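Local coordinates for putative methyltransferase protein (Bacteroides fragilis, PDB 5BP9), which probably acts as an S-adenosylmethionine-dependent methyltransferase and is bound here to the reaction product S-adenosyl-L-homocysteine, at residues A110-H115 and K140-K145; G103-V108 and S122-S127; D56-Q61 and V136-L141; T96-A101 and T163-M168. All coordinates share one frame; numbering follows the deposited sequence. Where two conformers were deposited one is given.

Contact 1. Residues A110-H115 and K140-K145; sequences AGSGCH and KLRGVK. With SAH (S-adenosyl-L-homocysteine), chain D.
Gly113 and Val144 are the point of closest backbone approach, 6.7 Å from CA to CA, where the turn entering helix 114-121 meets the chain leaving helix 133-142. A hydrogen bond crosses from Arg142 NH1 to Ser112 O, 3.0 Å long with 154° at the hydrogen. The carbonyl oxygen lies near the guanidinium plane, at its edge, yet from the carbonyl's side the donor stands above the C=O plane, away from either lone pair. A bend at chi3 (79°) in an otherwise stretched arginine turns NH1 back toward this oxygen. Ser112 OG is hydrogen-bonded to Leu83 O. Val144 adds van der Waals packing: its CG2 rests 4.2 Å from Gly113 O, against a residue without a side chain.

Residues 110-113 form a type II' turn, closed by Gly113 N to Ala110 O at 2.9 Å, with Gly111 at positive phi and Gly113 as the N-cap of the helix. Together with the strand-turn-helix order, Gly111, Gly113 and Ala116 fit the glycine-rich GxGxxA loop of Rossmann-like methyltransferases. S-adenosyl-L-homocysteine lies against this loop: Gly111 CA is 3.8 Å from its ribose O3', and Gly111 N bonds to Asp130, whose OD2 also holds the ligand. Cys114 SG sits over the centre of one face of the His115 ring. His115 CE1 comes within 3.3 Å of SAH O, a carboxylate oxygen of the ligand, while NE2 is tied to Glu94. On the other segment, a Schellman motif at Gly143 ends helix 133-142 and swings Val144 inward, onto Met139 and Leu117.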
# COMPACT_ATOMS: atom_id res chain seq x y z
N ALA A 110 0.86 -6.05 2.50
CA ALA A 110 2.04 -6.74 1.98
C ALA A 110 1.82 -7.67 0.76
O ALA A 110 2.78 -8.11 0.10
CB ALA A 110 2.71 -7.46 3.13
N GLY A 111 0.55 -7.99 0.48
CA GLY A 111 0.20 -8.69 -0.75
C GLY A 111 0.81 -10.07 -0.83
O GLY A 111 0.58 -10.88 0.06
N SER A 112 1.61 -10.32 -1.87
CA SER A 112 2.26 -11.64 -2.01
C SER A 112 3.43 -11.84 -1.07
O SER A 112 3.96 -12.94 -1.03
CB SER A 112 2.77 -11.85 -3.44
OG SER A 112 3.88 -11.01 -3.66
N GLY A 113 3.86 -10.80 -0.36
CA GLY A 113 5.02 -10.88 0.54
C GLY A 113 6.36 -10.55 -0.08
O GLY A 113 7.39 -10.74 0.58
N CYS A 114 6.36 -10.02 -1.30
CA CYS A 114 7.60 -9.71 -2.00
C CYS A 114 8.53 -8.81 -1.19
O CYS A 114 9.74 -9.11 -1.09
CB CYS A 114 7.30 -9.10 -3.39
SG CYS A 114 6.36 -7.54 -3.46
N HIS A 115 8.00 -7.72 -0.61
CA HIS A 115 8.83 -6.81 0.14
C HIS A 115 9.30 -7.49 1.42
O HIS A 115 10.49 -7.41 1.75
CB HIS A 115 8.13 -5.49 0.44
CG HIS A 115 7.78 -4.72 -0.79
ND1 HIS A 115 6.54 -4.17 -1.01
CD2 HIS A 115 8.52 -4.42 -1.88
CE1 HIS A 115 6.54 -3.56 -2.18
NE2 HIS A 115 7.73 -3.70 -2.72
N LYS A 140 2.49 -16.86 4.09
CA LYS A 140 2.96 -17.86 5.06
C LYS A 140 3.65 -19.03 4.37
O LYS A 140 4.76 -19.47 4.77
CB LYS A 140 1.80 -18.35 5.92
CG LYS A 140 1.25 -17.30 6.87
CD LYS A 140 0.08 -17.83 7.67
CE LYS A 140 -0.47 -16.86 8.69
NZ LYS A 140 0.49 -16.49 9.76
N LEU A 141 3.05 -19.50 3.30
CA LEU A 141 3.59 -20.63 2.56
C LEU A 141 4.89 -20.31 1.83
O LEU A 141 5.74 -21.21 1.66
CB LEU A 141 2.52 -21.22 1.62
CG LEU A 141 1.26 -21.76 2.30
CD1 LEU A 141 0.23 -22.19 1.26
CD2 LEU A 141 1.57 -22.90 3.25
N ARG A 142 5.08 -19.05 1.47
CA ARG A 142 6.35 -18.57 0.86
C ARG A 142 7.48 -18.35 1.86
O ARG A 142 8.64 -18.10 1.47
CB ARG A 142 6.15 -17.29 0.08
CG ARG A 142 5.28 -17.46 -1.14
CD ARG A 142 5.16 -16.14 -1.90
NE ARG A 142 6.35 -15.90 -2.73
CZ ARG A 142 6.71 -14.74 -3.26
NH1 ARG A 142 6.02 -13.62 -3.05
NH2 ARG A 142 7.81 -14.68 -4.00
N GLY A 143 7.16 -18.39 3.16
CA GLY A 143 8.15 -18.27 4.21
C GLY A 143 8.25 -16.91 4.88
O GLY A 143 9.28 -16.62 5.53
N VAL A 144 7.20 -16.08 4.77
CA VAL A 144 7.16 -14.84 5.56
C VAL A 144 6.92 -15.26 7.02
O VAL A 144 5.95 -15.95 7.33
CB VAL A 144 6.07 -13.87 5.07
CG1 VAL A 144 6.04 -12.64 5.94
CG2 VAL A 144 6.33 -13.47 3.63
N LYS A 145 7.80 -14.85 7.92
CA LYS A 145 7.82 -15.38 9.28
C LYS A 145 6.70 -14.83 10.14
O LYS A 145 6.20 -15.54 11.01
CB LYS A 145 9.20 -15.14 9.93
CG LYS A 145 10.35 -15.87 9.25
CD LYS A 145 11.69 -15.48 9.85
N SAH D . 2.38 -3.98 -1.20
CA SAH D . 1.97 -5.03 -2.22
CB SAH D . 0.48 -5.00 -2.59
CG SAH D . -0.08 -3.64 -3.03
SD SAH D . -1.81 -3.76 -3.34
C SAH D . 2.78 -4.89 -3.48
O SAH D . 3.57 -3.96 -3.62
OXT SAH D . 2.69 -5.68 -4.41
C5' SAH D . -2.50 -3.13 -1.83
C4' SAH D . -2.63 -4.20 -0.76
O4' SAH D . -3.11 -3.57 0.45
C3' SAH D . -3.61 -5.34 -1.05
O3' SAH D . -2.96 -6.62 -0.84
C2' SAH D . -4.76 -5.10 -0.08
O2' SAH D . -5.50 -6.25 0.30
C1' SAH D . -4.07 -4.43 1.08
N9 SAH D . -4.90 -3.59 1.97
C8 SAH D . -5.87 -2.74 1.60
N7 SAH D . -6.40 -2.07 2.58
C5 SAH D . -5.71 -2.51 3.69
C6 SAH D . -5.78 -2.19 5.06
N6 SAH D . -6.65 -1.29 5.55
N1 SAH D . -4.94 -2.83 5.91
C2 SAH D . -4.07 -3.74 5.42
N3 SAH D . -3.92 -4.11 4.13
C4 SAH D . -4.77 -3.47 3.31

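Contact 2. Residues G103-V108 and S122-S127; sequences GTILDV and SGKEVS
The carboxylate of Glu125 has Thr104 above one side of its plane, with CG2 of Thr104 3.7 Å from CD of Glu125. Thr104 OG1 lies on that side too, tilted out of the plane; its hydrogen bond to Glu125 OE2 is modelled at 2.4 Å, too short to be trusted in detail, and the glutamate has a second conformer. His115 CB packs against the Asp107 carboxylate, while CB of Asp107 touches CG2 of Val126.

These residues belong to the two neighbouring parallel strands of a right-handed beta-alpha-beta crossover, 104-108 and 125-130 with helix 114-121 between them, the opening unit of the Rossmann-like sheet. The short strand segments cross at -33°. Ile105 is bonded through both its backbone groups: its N donates to Glu125 O at 2.8 Å, and its O accepts from Ser127 N at 2.8 Å with 170° at the hydrogen. Asp107 N then donates to Ser127 O, continuing the parallel ladder.

Ile105 and Val126 share one face of the sheet, and CD1 of Ile105 reaches along to CB of Lys124 at 3.9 Å. With CG anti to the carbonyl carbon (chi1 -66°), the extended Lys124 passes over this isoleucine to put NZ on Ala101 O. On the other face Leu106 lies beside Ser127, whose OG bonds to Asp146. At the open end of the ladder, one water donates to Gly103 O at 2.7 Å and accepts from Glu125 N at 3.0 Å.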
# COMPACT_ATOMS: atom_id res chain seq x y z
N GLY A 103 15.54 -1.38 11.66
CA GLY A 103 14.88 -1.75 12.92
C GLY A 103 13.72 -2.71 12.69
O GLY A 103 13.71 -3.52 11.76
N THR A 104 12.71 -2.57 13.53
CA THR A 104 11.53 -3.40 13.41
C THR A 104 10.61 -2.74 12.39
O THR A 104 10.23 -1.58 12.54
CB THR A 104 10.83 -3.57 14.75
OG1 THR A 104 11.76 -4.14 15.70
CG2 THR A 104 9.63 -4.50 14.61
N ILE A 105 10.30 -3.50 11.35
CA ILE A 105 9.62 -2.96 10.16
C ILE A 105 8.20 -3.53 10.03
O ILE A 105 8.01 -4.74 10.18
CB ILE A 105 10.41 -3.27 8.88
CG1 ILE A 105 11.83 -2.68 9.00
CG2 ILE A 105 9.72 -2.73 7.63
CD1 ILE A 105 12.84 -3.44 8.18
N LEU A 106 7.24 -2.64 9.72
CA LEU A 106 5.89 -3.05 9.34
C LEU A 106 5.70 -2.89 7.83
O LEU A 106 5.83 -1.76 7.30
CB LEU A 106 4.83 -2.20 10.07
CG LEU A 106 3.37 -2.54 9.73
CD1 LEU A 106 3.04 -3.98 10.12
CD2 LEU A 106 2.44 -1.55 10.41
N ASP A 107 5.40 -3.99 7.16
CA ASP A 107 5.05 -4.00 5.73
C ASP A 107 3.52 -3.97 5.60
O ASP A 107 2.85 -5.00 5.78
CB ASP A 107 5.69 -5.24 5.08
CG ASP A 107 5.48 -5.32 3.61
OD1 ASP A 107 4.90 -4.41 3.00
OD2 ASP A 107 5.92 -6.36 3.05
N VAL A 108 2.99 -2.78 5.32
CA VAL A 108 1.52 -2.56 5.29
C VAL A 108 0.98 -2.93 3.91
O VAL A 108 1.46 -2.44 2.87
CB VAL A 108 1.17 -1.08 5.56
CG1 VAL A 108 -0.33 -0.88 5.53
CG2 VAL A 108 1.77 -0.59 6.87
N SER A 122 17.73 -9.72 3.82
CA SER A 122 18.72 -8.78 4.34
C SER A 122 19.02 -9.03 5.81
O SER A 122 19.87 -8.34 6.36
CB SER A 122 18.19 -7.34 4.22
OG SER A 122 18.02 -6.98 2.88
N GLY A 123 18.28 -9.94 6.44
CA GLY A 123 18.37 -10.20 7.87
C GLY A 123 17.55 -9.23 8.72
O GLY A 123 17.75 -9.14 9.93
N LYS A 124 16.62 -8.49 8.09
CA LYS A 124 15.85 -7.48 8.80
C LYS A 124 14.61 -8.10 9.46
O LYS A 124 14.11 -9.14 9.03
CB LYS A 124 15.46 -6.33 7.85
CG LYS A 124 16.66 -5.51 7.36
CD LYS A 124 16.28 -4.40 6.39
CE LYS A 124 17.50 -3.69 5.85
NZ LYS A 124 17.19 -2.66 4.82
N GLU A 125 14.15 -7.42 10.52
CA GLU A 125 12.98 -7.83 11.28
C GLU A 125 11.74 -7.17 10.69
O GLU A 125 11.61 -5.94 10.71
CB GLU A 125 13.16 -7.42 12.74
CG GLU A 125 12.08 -7.92 13.69
CD GLU A 125 12.09 -7.17 15.00
OE1 GLU A 125 11.32 -7.57 15.90
OE2 GLU A 125 12.83 -6.18 15.12
N VAL A 126 10.81 -7.99 10.20
CA VAL A 126 9.61 -7.49 9.52
C VAL A 126 8.35 -8.23 9.95
O VAL A 126 8.36 -9.47 10.14
CB VAL A 126 9.77 -7.48 7.97
CG1 VAL A 126 10.08 -8.86 7.42
CG2 VAL A 126 8.55 -6.91 7.26
N SER A 127 7.28 -7.45 10.14
CA SER A 127 5.93 -7.94 10.34
C SER A 127 5.14 -7.48 9.13
O SER A 127 5.24 -6.32 8.73
CB SER A 127 5.34 -7.34 11.62
OG SER A 127 5.98 -7.88 12.78
O HOH W 1 15.80 -4.96 10.85

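Contact 3. Residues D56-Q61 and V136-L141; sequences DFYHRQ and VEVMKL
Tyr58 and His59 reach helix 133-142 through different first torsions: the tyrosine CG lies anti to its own N (chi1 175°) and heads straight across, whereas the imidazole, beside its N, comes round from the flank. The result is a helix-helix contact at the surface, joining helix 49-60 to the outer side of the Rossmann-like domain. The short axes pass 10.4 Å apart at 36°.

His59 NE2 donates to Glu137 OE1 at 2.8 Å. The oxygen lies near the imidazole plane and is met nearly along its C-O axis, with ring and carboxylate planes 66° apart. This in-plane bond probably restrains the rotation of the ring, one face of which has CD2 of Tyr58 over its centre. Tyr58 supplies the apolar seam: its CB touches both methyls of Val138, CG1 at 3.9 Å, and farther out the ring crosses Leu141 at about a right angle, CE2 3.8 Å from CB. CD1 of Leu141 also touches His59 CE1, so the leucine meets both rings. Asp56, gripped by NE and NH2 of Arg60 through OD1 alone, turns OD2 to Lys234. At the phenol end a water lies 2.7 Å from Tyr58 OH and donates to Leu141 O at 3.2 Å.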
# COMPACT_ATOMS: atom_id res chain seq x y z
N ASP A 56 -3.65 -18.62 -6.95
CA ASP A 56 -3.54 -19.43 -8.17
C ASP A 56 -2.10 -19.50 -8.67
O ASP A 56 -1.59 -20.59 -8.99
CB ASP A 56 -4.42 -18.87 -9.28
CG ASP A 56 -5.68 -19.63 -9.48
OD1 ASP A 56 -5.99 -20.56 -8.69
OD2 ASP A 56 -6.37 -19.27 -10.45
N PHE A 57 -1.45 -18.34 -8.74
CA PHE A 57 -0.09 -18.28 -9.24
C PHE A 57 0.89 -19.02 -8.31
O PHE A 57 1.81 -19.72 -8.78
CB PHE A 57 0.37 -16.84 -9.42
CG PHE A 57 1.65 -16.71 -10.19
CD1 PHE A 57 1.66 -16.77 -11.57
CD2 PHE A 57 2.87 -16.55 -9.52
CE1 PHE A 57 2.84 -16.66 -12.28
CE2 PHE A 57 4.05 -16.43 -10.23
CZ PHE A 57 4.03 -16.49 -11.61
N TYR A 58 0.70 -18.87 -7.01
CA TYR A 58 1.58 -19.54 -6.07
C TYR A 58 1.42 -21.07 -6.17
O TYR A 58 2.41 -21.81 -6.20
CB TYR A 58 1.31 -19.08 -4.62
CG TYR A 58 2.17 -19.90 -3.68
CD1 TYR A 58 3.54 -19.67 -3.61
CD2 TYR A 58 1.63 -20.93 -2.95
CE1 TYR A 58 4.36 -20.45 -2.80
CE2 TYR A 58 2.44 -21.73 -2.13
CZ TYR A 58 3.78 -21.48 -2.06
OH TYR A 58 4.57 -22.25 -1.26
N HIS A 59 0.18 -21.54 -6.17
CA HIS A 59 -0.07 -22.98 -6.15
C HIS A 59 0.18 -23.62 -7.52
O HIS A 59 0.65 -24.76 -7.57
CB HIS A 59 -1.47 -23.30 -5.63
CG HIS A 59 -1.67 -22.96 -4.18
ND1 HIS A 59 -1.04 -23.64 -3.16
CD2 HIS A 59 -2.47 -22.04 -3.58
CE1 HIS A 59 -1.41 -23.14 -2.00
NE2 HIS A 59 -2.27 -22.16 -2.22
N ARG A 60 -0.12 -22.90 -8.60
CA ARG A 60 -0.11 -23.48 -9.96
C ARG A 60 0.84 -22.85 -10.99
O ARG A 60 0.96 -23.38 -12.11
CB ARG A 60 -1.56 -23.53 -10.48
CG ARG A 60 -2.41 -24.53 -9.70
CD ARG A 60 -3.91 -24.34 -9.84
NE ARG A 60 -4.48 -23.33 -8.94
CZ ARG A 60 -4.75 -23.49 -7.64
NH1 ARG A 60 -4.47 -24.63 -7.00
NH2 ARG A 60 -5.28 -22.48 -6.94
N GLN A 61 1.52 -21.77 -10.61
CA GLN A 61 2.45 -21.03 -11.50
C GLN A 61 1.79 -20.55 -12.80
O GLN A 61 2.48 -20.24 -13.78
CB GLN A 61 3.70 -21.89 -11.76
CG GLN A 61 4.41 -22.30 -10.49
CD GLN A 61 3.73 -23.47 -9.75
OE1 GLN A 61 3.49 -24.52 -10.34
NE2 GLN A 61 3.43 -23.28 -8.47
N VAL A 136 -2.46 -13.53 2.70
CA VAL A 136 -1.78 -13.96 3.93
C VAL A 136 -1.41 -15.45 3.89
O VAL A 136 -0.28 -15.81 4.30
CB VAL A 136 -2.61 -13.57 5.18
CG1 VAL A 136 -2.06 -14.20 6.45
CG2 VAL A 136 -2.69 -12.04 5.30
N GLU A 137 -2.30 -16.28 3.33
CA GLU A 137 -2.01 -17.72 3.11
C GLU A 137 -0.73 -17.88 2.34
O GLU A 137 0.16 -18.61 2.74
CB GLU A 137 -3.15 -18.41 2.31
CG GLU A 137 -2.79 -19.73 1.61
CD GLU A 137 -3.98 -20.37 0.89
OE1 GLU A 137 -3.79 -20.79 -0.28
OE2 GLU A 137 -5.07 -20.42 1.51
N VAL A 138 -0.67 -17.21 1.19
CA VAL A 138 0.48 -17.29 0.31
C VAL A 138 1.75 -16.81 0.98
O VAL A 138 2.78 -17.47 0.88
CB VAL A 138 0.22 -16.59 -1.03
CG1 VAL A 138 1.49 -16.39 -1.87
CG2 VAL A 138 -0.83 -17.38 -1.81
N MSE A 139 1.68 -15.66 1.65
CA MSE A 139 2.83 -15.17 2.39
C MSE A 139 3.37 -16.21 3.34
O MSE A 139 4.60 -16.41 3.40
CB MSE A 139 2.53 -13.89 3.20
CG MSE A 139 2.38 -12.72 2.25
SE MSE A 139 2.50 -11.03 3.22
CE MSE A 139 0.58 -10.84 3.47
N LYS A 140 2.49 -16.86 4.09
CA LYS A 140 2.96 -17.86 5.06
C LYS A 140 3.65 -19.03 4.37
O LYS A 140 4.76 -19.47 4.77
CB LYS A 140 1.80 -18.35 5.92
CG LYS A 140 1.25 -17.30 6.87
CD LYS A 140 0.08 -17.83 7.67
CE LYS A 140 -0.47 -16.86 8.69
NZ LYS A 140 0.49 -16.49 9.76
N LEU A 141 3.05 -19.50 3.30
CA LEU A 141 3.59 -20.63 2.56
C LEU A 141 4.89 -20.31 1.83
O LEU A 141 5.74 -21.21 1.66
CB LEU A 141 2.52 -21.22 1.62
CG LEU A 141 1.26 -21.76 2.30
CD1 LEU A 141 0.23 -22.19 1.26
CD2 LEU A 141 1.57 -22.90 3.25
O HOH W 2 7.21 -21.71 -1.15

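Contact 4. Residues T96-A101 and T163-M168; sequences TALAMA and TILMLM. With SAH (S-adenosyl-L-homocysteine), chain D.
Leu98 and Ala97, on successive positions of helix 92-100, meet the leucines of strand 161-166 and of the residues just beyond it, and here the packing is closest. Leu98 CD2 touches CD1 of Leu165 at 3.7 Å, the two side chains crossing at about a right angle, and the same methyl lies 3.9 Å from Leu167 CD1. Because CG of Leu98 stands beside its backbone N (chi1 -60°), a side chain that does not start out toward the strand still brings its tip onto it. Ala97 points directly at the strand and sets its CB 3.7 Å from Leu167 CD2. Leu165 on the strand and Leu167 just past its end both point toward the helix and present their branched ends to it.

Toward Ala101 and Thr163 the fit relaxes although the backbones come nearer, 5.9 Å between CA atoms. Ala101 CB is 4.1 Å from Thr163 CG2, and no direct hydrogen bond crosses the contact. A water fills the role instead, donating to Met100 O at 2.9 Å and to Thr163 OG1 at 3.3 Å; OG1 is bonded to Thr102 O as well.

The distal end belongs to the cofactor pocket: beyond the apolar layer Leu167 O is 3.7 Å from the amino N of S-adenosyl-L-homocysteine. Helix 92-100 lies on the sheet as one layer of an alpha/beta sandwich, with Ile105 of strand 104-108 and Leu198 of strand 195-202 flanking Leu165, Leu274 of strand 272-279 against Ala97, and helix 114-121 alongside, its His115 and Ala118 touching Leu98.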
# COMPACT_ATOMS: atom_id res chain seq x y z
N THR A 96 14.55 1.75 -3.18
CA THR A 96 15.11 2.82 -2.37
C THR A 96 14.58 2.71 -0.95
O THR A 96 15.32 2.78 0.03
CB THR A 96 14.76 4.21 -2.98
OG1 THR A 96 15.32 4.30 -4.30
CG2 THR A 96 15.31 5.34 -2.10
N ALA A 97 13.27 2.52 -0.83
CA ALA A 97 12.66 2.36 0.48
C ALA A 97 13.15 1.14 1.26
O ALA A 97 13.44 1.26 2.44
CB ALA A 97 11.14 2.34 0.34
N LEU A 98 13.23 -0.03 0.63
CA LEU A 98 13.71 -1.23 1.31
C LEU A 98 15.12 -1.08 1.84
O LEU A 98 15.39 -1.48 2.97
CB LEU A 98 13.62 -2.48 0.42
CG LEU A 98 12.24 -2.88 -0.10
CD1 LEU A 98 12.31 -4.27 -0.70
CD2 LEU A 98 11.14 -2.80 0.97
N ALA A 99 16.00 -0.46 1.06
CA ALA A 99 17.38 -0.23 1.49
C ALA A 99 17.49 0.69 2.71
O ALA A 99 18.43 0.54 3.53
CB ALA A 99 18.19 0.30 0.32
N MSE A 100 16.54 1.61 2.84
CA MSE A 100 16.49 2.58 3.94
C MSE A 100 15.82 2.06 5.19
O MSE A 100 15.97 2.65 6.25
CB MSE A 100 15.68 3.82 3.52
CG MSE A 100 16.46 4.69 2.58
SE MSE A 100 15.14 5.98 1.90
CE MSE A 100 15.03 6.99 3.56
N ALA A 101 15.07 0.97 5.06
CA ALA A 101 14.28 0.44 6.14
C ALA A 101 15.17 -0.18 7.20
O ALA A 101 16.01 -1.02 6.88
CB ALA A 101 13.30 -0.59 5.62
N THR A 163 10.29 1.42 11.39
CA THR A 163 9.99 1.80 9.99
C THR A 163 8.64 1.19 9.61
O THR A 163 8.40 0.00 9.85
CB THR A 163 11.05 1.30 8.99
OG1 THR A 163 12.36 1.64 9.45
CG2 THR A 163 10.86 1.95 7.63
N ILE A 164 7.77 2.03 9.06
CA ILE A 164 6.49 1.59 8.50
C ILE A 164 6.54 1.81 6.99
O ILE A 164 6.75 2.93 6.53
CB ILE A 164 5.31 2.33 9.14
CG1 ILE A 164 5.30 2.04 10.68
CG2 ILE A 164 4.00 1.90 8.47
CD1 ILE A 164 4.20 2.73 11.45
N LEU A 165 6.38 0.72 6.23
CA LEU A 165 6.47 0.76 4.76
C LEU A 165 5.09 0.72 4.15
O LEU A 165 4.33 -0.20 4.40
CB LEU A 165 7.27 -0.44 4.22
CG LEU A 165 8.73 -0.55 4.61
CD1 LEU A 165 9.30 -1.84 4.03
CD2 LEU A 165 9.49 0.66 4.09
N MSE A 166 4.79 1.75 3.34
CA MSE A 166 3.55 1.81 2.57
C MSE A 166 3.93 2.04 1.15
O MSE A 166 4.13 3.18 0.69
CB MSE A 166 2.72 2.89 3.17
CG MSE A 166 2.33 2.47 4.57
SE MSE A 166 1.27 3.84 5.46
CE MSE A 166 -0.45 3.32 4.63
N LEU A 167 4.08 0.92 0.43
CA LEU A 167 4.64 0.92 -0.93
C LEU A 167 3.64 0.42 -1.98
O LEU A 167 2.71 -0.28 -1.66
CB LEU A 167 5.90 0.08 -0.95
CG LEU A 167 7.02 0.55 -0.01
CD1 LEU A 167 8.19 -0.43 -0.09
CD2 LEU A 167 7.48 1.97 -0.30
N MSE A 168 3.92 0.79 -3.23
CA MSE A 168 3.08 0.52 -4.39
C MSE A 168 1.82 1.37 -4.27
O MSE A 168 0.69 0.87 -4.08
CB MSE A 168 2.81 -0.97 -4.56
CG MSE A 168 2.57 -1.29 -6.03
SE MSE A 168 1.02 -0.27 -6.69
CE MSE A 168 1.23 -0.80 -8.58
N SAH D . 2.38 -3.98 -1.20
CA SAH D . 1.97 -5.03 -2.22
CB SAH D . 0.48 -5.00 -2.59
CG SAH D . -0.08 -3.64 -3.03
SD SAH D . -1.81 -3.76 -3.34
C SAH D . 2.78 -4.89 -3.48
O SAH D . 3.57 -3.96 -3.62
OXT SAH D . 2.69 -5.68 -4.41
C5' SAH D . -2.50 -3.13 -1.83
C4' SAH D . -2.63 -4.20 -0.76
O4' SAH D . -3.11 -3.57 0.45
C3' SAH D . -3.61 -5.34 -1.05
O3' SAH D . -2.96 -6.62 -0.84
C2' SAH D . -4.76 -5.10 -0.08
O2' SAH D . -5.50 -6.25 0.30
C1' SAH D . -4.07 -4.43 1.08
N9 SAH D . -4.90 -3.59 1.97
C8 SAH D . -5.87 -2.74 1.60
N7 SAH D . -6.40 -2.07 2.58
C5 SAH D . -5.71 -2.51 3.69
C6 SAH D . -5.78 -2.19 5.06
N6 SAH D . -6.65 -1.29 5.55
N1 SAH D . -4.94 -2.83 5.91
C2 SAH D . -4.07 -3.74 5.42
N3 SAH D . -3.92 -4.11 4.13
C4 SAH D . -4.77 -3.47 3.31
O HOH W 3 13.93 4.02 7.81

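In the fold
Along the chain the segments run 56-61, 96-101, 103-108, 110-115, 122-127, 136-141, 140-145 and 163-168. Contacts 2 and 4 meet in the seven-stranded mixed sheet, where strands 104-108 and 161-166 are neighbours, with Leu165 N donating to Leu106 O at 2.8 Å; their centres are 9 Å apart. Contacts 1 and 3 share helix 133-142, also about 9 Å between centres, and Arg142 CG packs on Tyr58 CE1. Contact 1 touches contact 4 through His115, and both touch the ligand. Contacts 3 and 4 stand about 23 Å apart, so the series spans from the peripheral helix 49-60 across the cofactor loop to the central strands.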